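Local coordinates for putative fusidic acid resistance protein (Staphylococcus aureus, PDB 2YB5) that mediates resistance to the antibiotic fusidic acid, probably by binding elongation factor G and helping to clear it from the ribosome, at residues Tyr132-Tyr135 and Lys141-Gly144; Ile160-Ser165 and Ile204-Glu209; Tyr189-Ser194 and Asn198-Asp203. One frame throughout, in Å; residues are numbered along the deposited sequence.

All three contacts belong to the treble-clef zinc-finger part of the chain, but their chemistry follows their place in it. Contact 1 is a partly buried hairpin pairing, built on backbone bonds and one side-chain bond, with no part in the metal site. Contacts 2 and 3 lie only about 6 Å apart, centre to centre, and each gives one cysteine to the same zinc ion. Contact 3 is buried and turns on a shared carbonyl oxygen; contact 2 runs from apolar packing to a water-bridged amide pair nearer the surface. Helix 204-214 links contacts 1 and 2: L207 CD2 lies 3.9 Å from Y135 CB.

Contact 1: residues Tyr132-Tyr135 and Lys141-Gly144; sequences YIVY and KFEG
Y135 and E143 face each other as an antiparallel hydrogen-bonded pair, and three bonds join them. Two are backbone bonds: Y135 N gives its hydrogen to E143 O at 3.1 Å, and E143 N returns one to Y135 O at 2.8 Å with an N-H...O angle of 170°. The third is made by the side chains, Y135 OH donating to E143 OE1 at 2.7 Å and meeting the lone pair turned away from the other carboxylate oxygen. That oxygen, OE2, accepts from N137 ND2, so both ends of the carboxylate have a partner. The torsions explain the reach. CG of Y135 sits between its own backbone N and carbonyl carbon (chi1 60°), which lays the ring beneath the neighbouring strand; E143 O stands 4.0 Å above one face, near the rim. The extended E143 chain runs across the phenol, its carboxylate turned almost perpendicular to the ring at 82°.

Carbonyl oxygens also collect weaker CA-H contacts. G144 CA approaches I133 O to 3.2 Å, and F142 CA approaches Y135 O to 3.3 Å, the same oxygen that E143 N already uses. V134 and G144 form the adjoining non-hydrogen-bonded pair, with their CA atoms 4.4 Å apart, the usual spacing for such a pair. On that side of the sheet, V134 CG1 packs against F142 CD1 at 4.0 Å.

The two segments belong to a beta hairpin within a five-stranded antiparallel sheet, the pairing continuing from I133 to I145, while V134 bonds to L121 on the strand beyond. V134 and F142 turn their side of the sheet to helix 92-98, touching L95 and I98 respectively; Y135 packs from the other side on L207, Y208 and I211 of helix 204-214.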
loop_
_atom_site.group_PDB
_atom_site.type_symbol
_atom_site.label_atom_id
_atom_site.label_comp_id
_atom_site.label_asym_id
_atom_site.label_seq_id
_atom_site.Cartn_x
_atom_site.Cartn_y
_atom_site.Cartn_z
ATOM N N TYR A 132 14.905 6.347 -0.107
ATOM C CA TYR A 132 14.517 6.590 1.266
ATOM C C TYR A 132 13.100 6.073 1.452
ATOM O O TYR A 132 12.263 6.238 0.558
ATOM C CB TYR A 132 14.508 8.093 1.539
ATOM C CG TYR A 132 15.855 8.739 1.529
ATOM C CD1 TYR A 132 16.619 8.785 2.681
ATOM C CD2 TYR A 132 16.361 9.331 0.381
ATOM C CE1 TYR A 132 17.839 9.386 2.696
ATOM C CE2 TYR A 132 17.595 9.941 0.385
ATOM C CZ TYR A 132 18.331 9.960 1.549
ATOM O OH TYR A 132 19.562 10.561 1.592
ATOM N N ILE A 133 12.827 5.464 2.606
ATOM C CA ILE A 133 11.503 4.942 2.921
ATOM C C ILE A 133 11.105 5.393 4.320
ATOM O O ILE A 133 11.825 5.136 5.258
ATOM C CB ILE A 133 11.466 3.398 2.826
ATOM C CG1 ILE A 133 11.484 2.959 1.356
ATOM C CG2 ILE A 133 10.237 2.826 3.550
ATOM C CD1 ILE A 133 12.029 1.524 1.119
ATOM N N VAL A 134 9.973 6.080 4.440
ATOM C CA VAL A 134 9.456 6.548 5.719
ATOM C C VAL A 134 8.053 5.967 5.923
ATOM O O VAL A 134 7.268 5.859 4.975
ATOM C CB VAL A 134 9.436 8.104 5.795
ATOM C CG1 VAL A 134 8.701 8.608 7.038
ATOM C CG2 VAL A 134 10.880 8.656 5.761
ATOM N N TYR A 135 7.773 5.582 7.163
ATOM C CA TYR A 135 6.520 4.951 7.558
ATOM C C TYR A 135 6.275 5.131 9.059
ATOM O O TYR A 135 7.160 5.577 9.810
ATOM C CB TYR A 135 6.546 3.453 7.204
ATOM C CG TYR A 135 7.669 2.698 7.892
ATOM C CD1 TYR A 135 7.477 2.139 9.149
ATOM C CD2 TYR A 135 8.927 2.569 7.302
ATOM C CE1 TYR A 135 8.499 1.459 9.793
ATOM C CE2 TYR A 135 9.956 1.914 7.945
ATOM C CZ TYR A 135 9.728 1.355 9.193
ATOM O OH TYR A 135 10.713 0.694 9.861
ATOM N N LYS A 141 4.522 5.759 15.411
ATOM C CA LYS A 141 5.581 6.765 15.272
ATOM C C LYS A 141 6.449 6.522 14.048
ATOM O O LYS A 141 6.535 5.395 13.530
ATOM C CB LYS A 141 6.430 6.907 16.537
ATOM C CG LYS A 141 7.056 5.651 17.076
ATOM C CD LYS A 141 7.536 5.859 18.523
ATOM C CE LYS A 141 8.006 4.547 19.151
ATOM N NZ LYS A 141 9.085 3.885 18.354
ATOM N N PHE A 142 7.083 7.603 13.598
ATOM C CA PHE A 142 7.818 7.595 12.352
ATOM C C PHE A 142 9.105 6.809 12.500
ATOM O O PHE A 142 9.828 6.957 13.480
ATOM C CB PHE A 142 8.147 9.020 11.891
ATOM C CG PHE A 142 6.984 9.759 11.290
ATOM C CD1 PHE A 142 6.301 9.244 10.189
ATOM C CD2 PHE A 142 6.610 11.006 11.792
ATOM C CE1 PHE A 142 5.228 9.942 9.616
ATOM C CE2 PHE A 142 5.548 11.717 11.230
ATOM C CZ PHE A 142 4.850 11.179 10.139
ATOM N N GLU A 143 9.346 5.933 11.532
ATOM C CA GLU A 143 10.635 5.300 11.341
ATOM C C GLU A 143 11.036 5.534 9.895
ATOM O O GLU A 143 10.207 5.912 9.064
ATOM C CB GLU A 143 10.565 3.798 11.628
ATOM C CG GLU A 143 10.618 3.463 13.110
ATOM C CD GLU A 143 10.373 2.001 13.396
ATOM O OE1 GLU A 143 10.223 1.207 12.434
ATOM O OE2 GLU A 143 10.324 1.649 14.594
ATOM N N GLY A 144 12.311 5.311 9.609
ATOM C CA GLY A 144 12.834 5.472 8.272
ATOM C C GLY A 144 14.067 4.617 8.053
ATOM O O GLY A 144 14.807 4.282 8.996
#

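Contact 2: residues Ile160-Ser165 and Ile204-Glu209; sequences ICNQES and INNLYE. With ZN (zinc ion), chain C.
I160 and L207 meet where the zinc knuckle of a treble-clef finger, the C158-to-C161 turn, rests on helix 204-214. Their side chains lie next to one another and point the same way, touching through the two CD1 methyls at 4.0 Å. L207 gets there with CG anti to its backbone N (chi1 180°), which carries the branch round from the helix; Y120 lies against both residues, so the pair is part of a larger apolar patch.

N206, the residue before L207, starts its side chain toward the knuckle. Its CB sits 3.0 Å from I160 O, a close approach of carbon to carbonyl. C161 faces the other way, its SG bound to the zinc ion at 2.4 Å, and C158, C191 and C197 complete the four-cysteine site. The helix therefore packs on the side of the knuckle turned from the metal.

At the more exposed end, the amides of N162 and N206 cross with their planes 51° apart, and N162 OD1 stays 3.7 Å from N206 ND2. A water joins them, giving a hydrogen to N162 OD1 at 2.8 Å and accepting one from N206 ND2 at 3.0 Å.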
loop_
_atom_site.group_PDB
_atom_site.type_symbol
_atom_site.label_atom_id
_atom_site.label_comp_id
_atom_site.label_asym_id
_atom_site.label_seq_id
_atom_site.Cartn_x
_atom_site.Cartn_y
_atom_site.Cartn_z
ATOM N N ILE A 160 8.162 -6.297 -1.064
ATOM C CA ILE A 160 7.269 -5.573 -0.169
ATOM C C ILE A 160 5.798 -5.887 -0.467
ATOM O O ILE A 160 5.075 -6.345 0.408
ATOM C CB ILE A 160 7.516 -4.069 -0.227
ATOM C CG1 ILE A 160 8.857 -3.740 0.437
ATOM C CG2 ILE A 160 6.383 -3.300 0.473
ATOM C CD1 ILE A 160 9.369 -2.390 0.112
ATOM N N CYS A 161 5.360 -5.638 -1.696
ATOM C CA CYS A 161 3.968 -5.810 -2.061
ATOM C C CYS A 161 3.691 -7.203 -2.623
ATOM O O CYS A 161 2.539 -7.549 -2.839
ATOM C CB CYS A 161 3.549 -4.748 -3.085
ATOM S SG CYS A 161 4.405 -4.848 -4.681
ATOM N N ASN A 162 4.756 -7.970 -2.872
ATOM C CA ASN A 162 4.693 -9.335 -3.399
ATOM C C ASN A 162 4.159 -9.478 -4.823
ATOM O O ASN A 162 3.958 -10.593 -5.273
ATOM C CB ASN A 162 3.905 -10.260 -2.456
ATOM C CG ASN A 162 4.605 -10.478 -1.130
ATOM O OD1 ASN A 162 3.966 -10.524 -0.078
ATOM N ND2 ASN A 162 5.917 -10.637 -1.176
ATOM N N GLN A 163 3.957 -8.380 -5.547
ATOM C CA GLN A 163 3.500 -8.477 -6.935
ATOM C C GLN A 163 4.661 -8.341 -7.924
ATOM O O GLN A 163 5.782 -7.985 -7.543
ATOM C CB GLN A 163 2.414 -7.436 -7.210
ATOM C CG GLN A 163 1.204 -7.606 -6.272
ATOM C CD GLN A 163 -0.065 -6.953 -6.781
ATOM O OE1 GLN A 163 -0.289 -6.851 -7.987
ATOM N NE2 GLN A 163 -0.916 -6.518 -5.854
ATOM N N GLU A 164 4.387 -8.633 -9.194
ATOM C CA GLU A 164 5.390 -8.505 -10.244
ATOM C C GLU A 164 5.460 -7.042 -10.665
ATOM O O GLU A 164 4.424 -6.410 -10.875
ATOM C CB GLU A 164 5.054 -9.406 -11.446
ATOM C CG GLU A 164 6.272 -9.797 -12.272
ATOM C CD GLU A 164 5.937 -10.646 -13.500
ATOM O OE1 GLU A 164 4.844 -10.473 -14.086
ATOM O OE2 GLU A 164 6.783 -11.481 -13.886
ATOM N N SER A 165 6.672 -6.498 -10.759
ATOM C CA SER A 165 6.864 -5.101 -11.150
ATOM C C SER A 165 8.269 -4.867 -11.697
ATOM O O SER A 165 9.075 -5.793 -11.770
ATOM C CB SER A 165 6.616 -4.169 -9.956
ATOM O OG SER A 165 7.761 -4.058 -9.136
ATOM N N ILE A 204 0.388 -3.609 5.609
ATOM C CA ILE A 204 1.582 -2.906 6.156
ATOM C C ILE A 204 2.553 -3.875 6.828
ATOM O O ILE A 204 3.751 -3.601 6.884
ATOM C CB ILE A 204 1.212 -1.764 7.140
ATOM C CG1 ILE A 204 2.400 -0.816 7.368
ATOM C CG2 ILE A 204 0.691 -2.314 8.487
ATOM C CD1 ILE A 204 2.734 0.046 6.165
ATOM N N ASN A 205 2.040 -5.018 7.300
ATOM C CA ASN A 205 2.889 -6.077 7.838
ATOM C C ASN A 205 3.967 -6.519 6.859
ATOM O O ASN A 205 5.060 -6.858 7.290
ATOM C CB ASN A 205 2.074 -7.306 8.269
ATOM C CG ASN A 205 1.447 -7.157 9.637
ATOM O OD1 ASN A 205 1.763 -6.240 10.389
ATOM N ND2 ASN A 205 0.549 -8.089 9.976
ATOM N N ASN A 206 3.658 -6.524 5.560
ATOM C CA ASN A 206 4.630 -6.902 4.533
ATOM C C ASN A 206 5.848 -5.970 4.562
ATOM O O ASN A 206 6.971 -6.409 4.347
ATOM C CB ASN A 206 4.020 -6.874 3.124
ATOM C CG ASN A 206 2.845 -7.865 2.931
ATOM O OD1 ASN A 206 2.516 -8.663 3.810
ATOM N ND2 ASN A 206 2.214 -7.797 1.758
ATOM N N LEU A 207 5.616 -4.679 4.808
ATOM C CA LEU A 207 6.711 -3.721 4.926
ATOM C C LEU A 207 7.485 -3.921 6.223
ATOM O O LEU A 207 8.721 -3.830 6.232
ATOM C CB LEU A 207 6.187 -2.285 4.865
ATOM C CG LEU A 207 7.247 -1.192 4.982
ATOM C CD1 LEU A 207 8.227 -1.265 3.804
ATOM C CD2 LEU A 207 6.567 0.183 5.069
ATOM N N TYR A 208 6.768 -4.167 7.319
ATOM C CA TYR A 208 7.428 -4.411 8.603
ATOM C C TYR A 208 8.329 -5.648 8.546
ATOM O O TYR A 208 9.406 -5.646 9.129
ATOM C CB TYR A 208 6.412 -4.597 9.731
ATOM C CG TYR A 208 5.574 -3.392 10.074
ATOM C CD1 TYR A 208 5.964 -2.097 9.726
ATOM C CD2 TYR A 208 4.385 -3.549 10.782
ATOM C CE1 TYR A 208 5.183 -0.999 10.077
ATOM C CE2 TYR A 208 3.600 -2.468 11.125
ATOM C CZ TYR A 208 3.998 -1.198 10.770
ATOM O OH TYR A 208 3.207 -0.133 11.116
ATOM N N GLU A 209 7.895 -6.682 7.823
ATOM C CA GLU A 209 8.659 -7.931 7.725
ATOM C C GLU A 209 9.873 -7.770 6.815
ATOM O O GLU A 209 10.930 -8.348 7.080
ATOM C CB GLU A 209 7.784 -9.076 7.227
ATOM C CG GLU A 209 6.703 -9.495 8.190
ATOM C CD GLU A 209 5.763 -10.527 7.597
ATOM O OE1 GLU A 209 6.238 -11.449 6.878
ATOM O OE2 GLU A 209 4.542 -10.431 7.869
HETATM ZN ZN ZN C . 6.225 -3.331 -4.514
HETATM O O HOH W 1 1.187 -10.100 0.220
#

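Contact 3: residues Tyr189-Ser194 and Asn198-Asp203; sequences YICYDS and NQNLDD. With ZN (zinc ion), chain C.
S194 O is gripped twice by N198, by its backbone and by its side chain. N198 N donates at 2.9 Å, the usual bond of one helical turn, with an N-H...O angle of 150°. N198 ND2 comes closer, to 2.7 Å, but from above the carbonyl plane, 45° out of it and so not on a lone pair. The two donors reach the oxygen from opposite faces of that plane. Folding the amide back along its own helix makes this possible: CG lies beside the backbone N (chi1 -85°). The other end of the amide, OD1, accepts from S119 N and Y120 N, which fixes its rotation and ties helix 194-200 to the chain leading into strand 121-125. S194 OG is bonded to K131 NZ on strand 130-136.

Metal binding gives the second group of interactions. C191, the last residue of strand 186-191, puts SG 2.1 Å from the zinc ion, while C197, in the helix just after, supplies another ligand; C158 and C161 of the knuckle provide the remaining two. This is the treble-clef plan, with one cysteine pair in a knuckle and the second near the start of a helix. D193 is the N-cap of that helix, its OD1 accepting from F195 N.

Packing between strand end and helix is loose. N200 points toward the strand end, its ND2 4.4 Å from C191 SG.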
loop_
_atom_site.group_PDB
_atom_site.type_symbol
_atom_site.label_atom_id
_atom_site.label_comp_id
_atom_site.label_asym_id
_atom_site.label_seq_id
_atom_site.Cartn_x
_atom_site.Cartn_y
_atom_site.Cartn_z
ATOM N N TYR A 189 14.977 -7.378 -3.718
ATOM C CA TYR A 189 14.372 -6.705 -4.856
ATOM C C TYR A 189 12.999 -6.134 -4.492
ATOM O O TYR A 189 12.142 -6.841 -3.977
ATOM C CB TYR A 189 14.279 -7.654 -6.065
ATOM C CG TYR A 189 15.641 -7.871 -6.729
ATOM C CD1 TYR A 189 16.529 -8.836 -6.253
ATOM C CD2 TYR A 189 16.047 -7.093 -7.811
ATOM C CE1 TYR A 189 17.774 -9.029 -6.844
ATOM C CE2 TYR A 189 17.298 -7.283 -8.412
ATOM C CZ TYR A 189 18.152 -8.248 -7.919
ATOM O OH TYR A 189 19.381 -8.434 -8.508
ATOM N N ILE A 190 12.822 -4.844 -4.775
ATOM C CA ILE A 190 11.572 -4.144 -4.538
ATOM C C ILE A 190 11.218 -3.242 -5.725
ATOM O O ILE A 190 12.058 -2.975 -6.590
ATOM C CB ILE A 190 11.630 -3.276 -3.259
ATOM C CG1 ILE A 190 12.711 -2.186 -3.385
ATOM C CG2 ILE A 190 11.852 -4.148 -2.024
ATOM C CD1 ILE A 190 12.802 -1.240 -2.172
ATOM N N CYS A 191 9.978 -2.759 -5.732
ATOM C CA CYS A 191 9.499 -1.857 -6.771
ATOM C C CYS A 191 10.424 -0.644 -6.829
ATOM O O CYS A 191 10.684 -0.007 -5.816
ATOM C CB CYS A 191 8.069 -1.404 -6.479
ATOM S SG CYS A 191 6.734 -2.704 -6.481
ATOM N N TYR A 192 10.946 -0.341 -8.013
ATOM C CA TYR A 192 11.732 0.863 -8.191
ATOM C C TYR A 192 10.906 2.103 -7.831
ATOM O O TYR A 192 11.394 3.027 -7.177
ATOM C CB TYR A 192 12.206 0.993 -9.633
ATOM C CG TYR A 192 13.224 2.091 -9.780
ATOM C CD1 TYR A 192 14.516 1.913 -9.306
ATOM C CD2 TYR A 192 12.888 3.320 -10.348
ATOM C CE1 TYR A 192 15.462 2.920 -9.407
ATOM C CE2 TYR A 192 13.829 4.329 -10.460
ATOM C CZ TYR A 192 15.115 4.121 -9.979
ATOM O OH TYR A 192 16.082 5.090 -10.081
ATOM N N ASP A 193 9.656 2.097 -8.283
ATOM C CA ASP A 193 8.705 3.171 -8.046
ATOM C C ASP A 193 7.799 2.806 -6.860
ATOM O O ASP A 193 6.891 1.993 -6.991
ATOM C CB ASP A 193 7.877 3.386 -9.322
ATOM C CG ASP A 193 6.803 4.422 -9.159
ATOM O OD1 ASP A 193 6.738 5.089 -8.110
ATOM O OD2 ASP A 193 6.005 4.570 -10.098
ATOM N N SER A 194 8.069 3.412 -5.705
ATOM C CA SER A 194 7.343 3.118 -4.478
ATOM C C SER A 194 5.875 3.533 -4.550
ATOM O O SER A 194 5.043 2.988 -3.824
ATOM C CB SER A 194 8.028 3.793 -3.290
ATOM O OG SER A 194 9.356 3.307 -3.153
ATOM N N ASN A 198 2.874 1.122 -3.598
ATOM C CA ASN A 198 1.816 1.496 -2.655
ATOM C C ASN A 198 0.396 1.278 -3.178
ATOM O O ASN A 198 -0.528 1.121 -2.387
ATOM C CB ASN A 198 1.996 2.937 -2.190
ATOM C CG ASN A 198 2.955 3.045 -1.027
ATOM O OD1 ASN A 198 2.562 2.836 0.120
ATOM N ND2 ASN A 198 4.226 3.370 -1.314
ATOM N N GLN A 199 0.239 1.253 -4.507
ATOM C CA GLN A 199 -1.026 0.851 -5.144
ATOM C C GLN A 199 -1.272 -0.651 -5.008
ATOM O O GLN A 199 -2.418 -1.091 -5.022
ATOM C CB GLN A 199 -1.052 1.233 -6.637
ATOM C CG GLN A 199 -1.004 2.736 -6.925
ATOM C CD GLN A 199 -2.248 3.462 -6.464
ATOM O OE1 GLN A 199 -2.564 3.481 -5.274
ATOM N NE2 GLN A 199 -2.972 4.070 -7.407
ATOM N N ASN A 200 -0.199 -1.428 -4.884
ATOM C CA ASN A 200 -0.291 -2.881 -4.740
ATOM C C ASN A 200 -0.306 -3.361 -3.287
ATOM O O ASN A 200 -0.717 -4.488 -3.010
ATOM C CB ASN A 200 0.909 -3.565 -5.420
ATOM C CG ASN A 200 1.148 -3.084 -6.855
ATOM O OD1 ASN A 200 0.223 -2.610 -7.538
ATOM N ND2 ASN A 200 2.413 -3.208 -7.316
ATOM N N LEU A 201 0.191 -2.543 -2.368
ATOM C CA LEU A 201 0.457 -3.017 -1.010
ATOM C C LEU A 201 -0.829 -3.137 -0.188
ATOM O O LEU A 201 -1.435 -2.129 0.178
ATOM C CB LEU A 201 1.454 -2.089 -0.302
ATOM C CG LEU A 201 1.796 -2.419 1.153
ATOM C CD1 LEU A 201 2.370 -3.834 1.292
ATOM C CD2 LEU A 201 2.775 -1.369 1.726
ATOM N N ASP A 202 -1.230 -4.368 0.131
ATOM C CA ASP A 202 -2.488 -4.562 0.874
ATOM C C ASP A 202 -2.313 -4.905 2.356
ATOM O O ASP A 202 -3.307 -5.085 3.052
ATOM C CB ASP A 202 -3.381 -5.591 0.192
ATOM C CG ASP A 202 -2.750 -6.963 0.114
ATOM O OD1 ASP A 202 -1.736 -7.218 0.799
ATOM O OD2 ASP A 202 -3.271 -7.783 -0.650
ATOM N N ASP A 203 -1.070 -4.956 2.843
ATOM C CA ASP A 203 -0.805 -5.260 4.254
ATOM C C ASP A 203 0.499 -4.612 4.734
ATOM O O ASP A 203 1.582 -5.018 4.318
ATOM C CB ASP A 203 -0.758 -6.780 4.448
ATOM C CG ASP A 203 -0.797 -7.201 5.911
ATOM O OD1 ASP A 203 -0.638 -6.350 6.801
ATOM O OD2 ASP A 203 -0.987 -8.408 6.169
HETATM ZN ZN ZN C . 6.225 -3.331 -4.514
#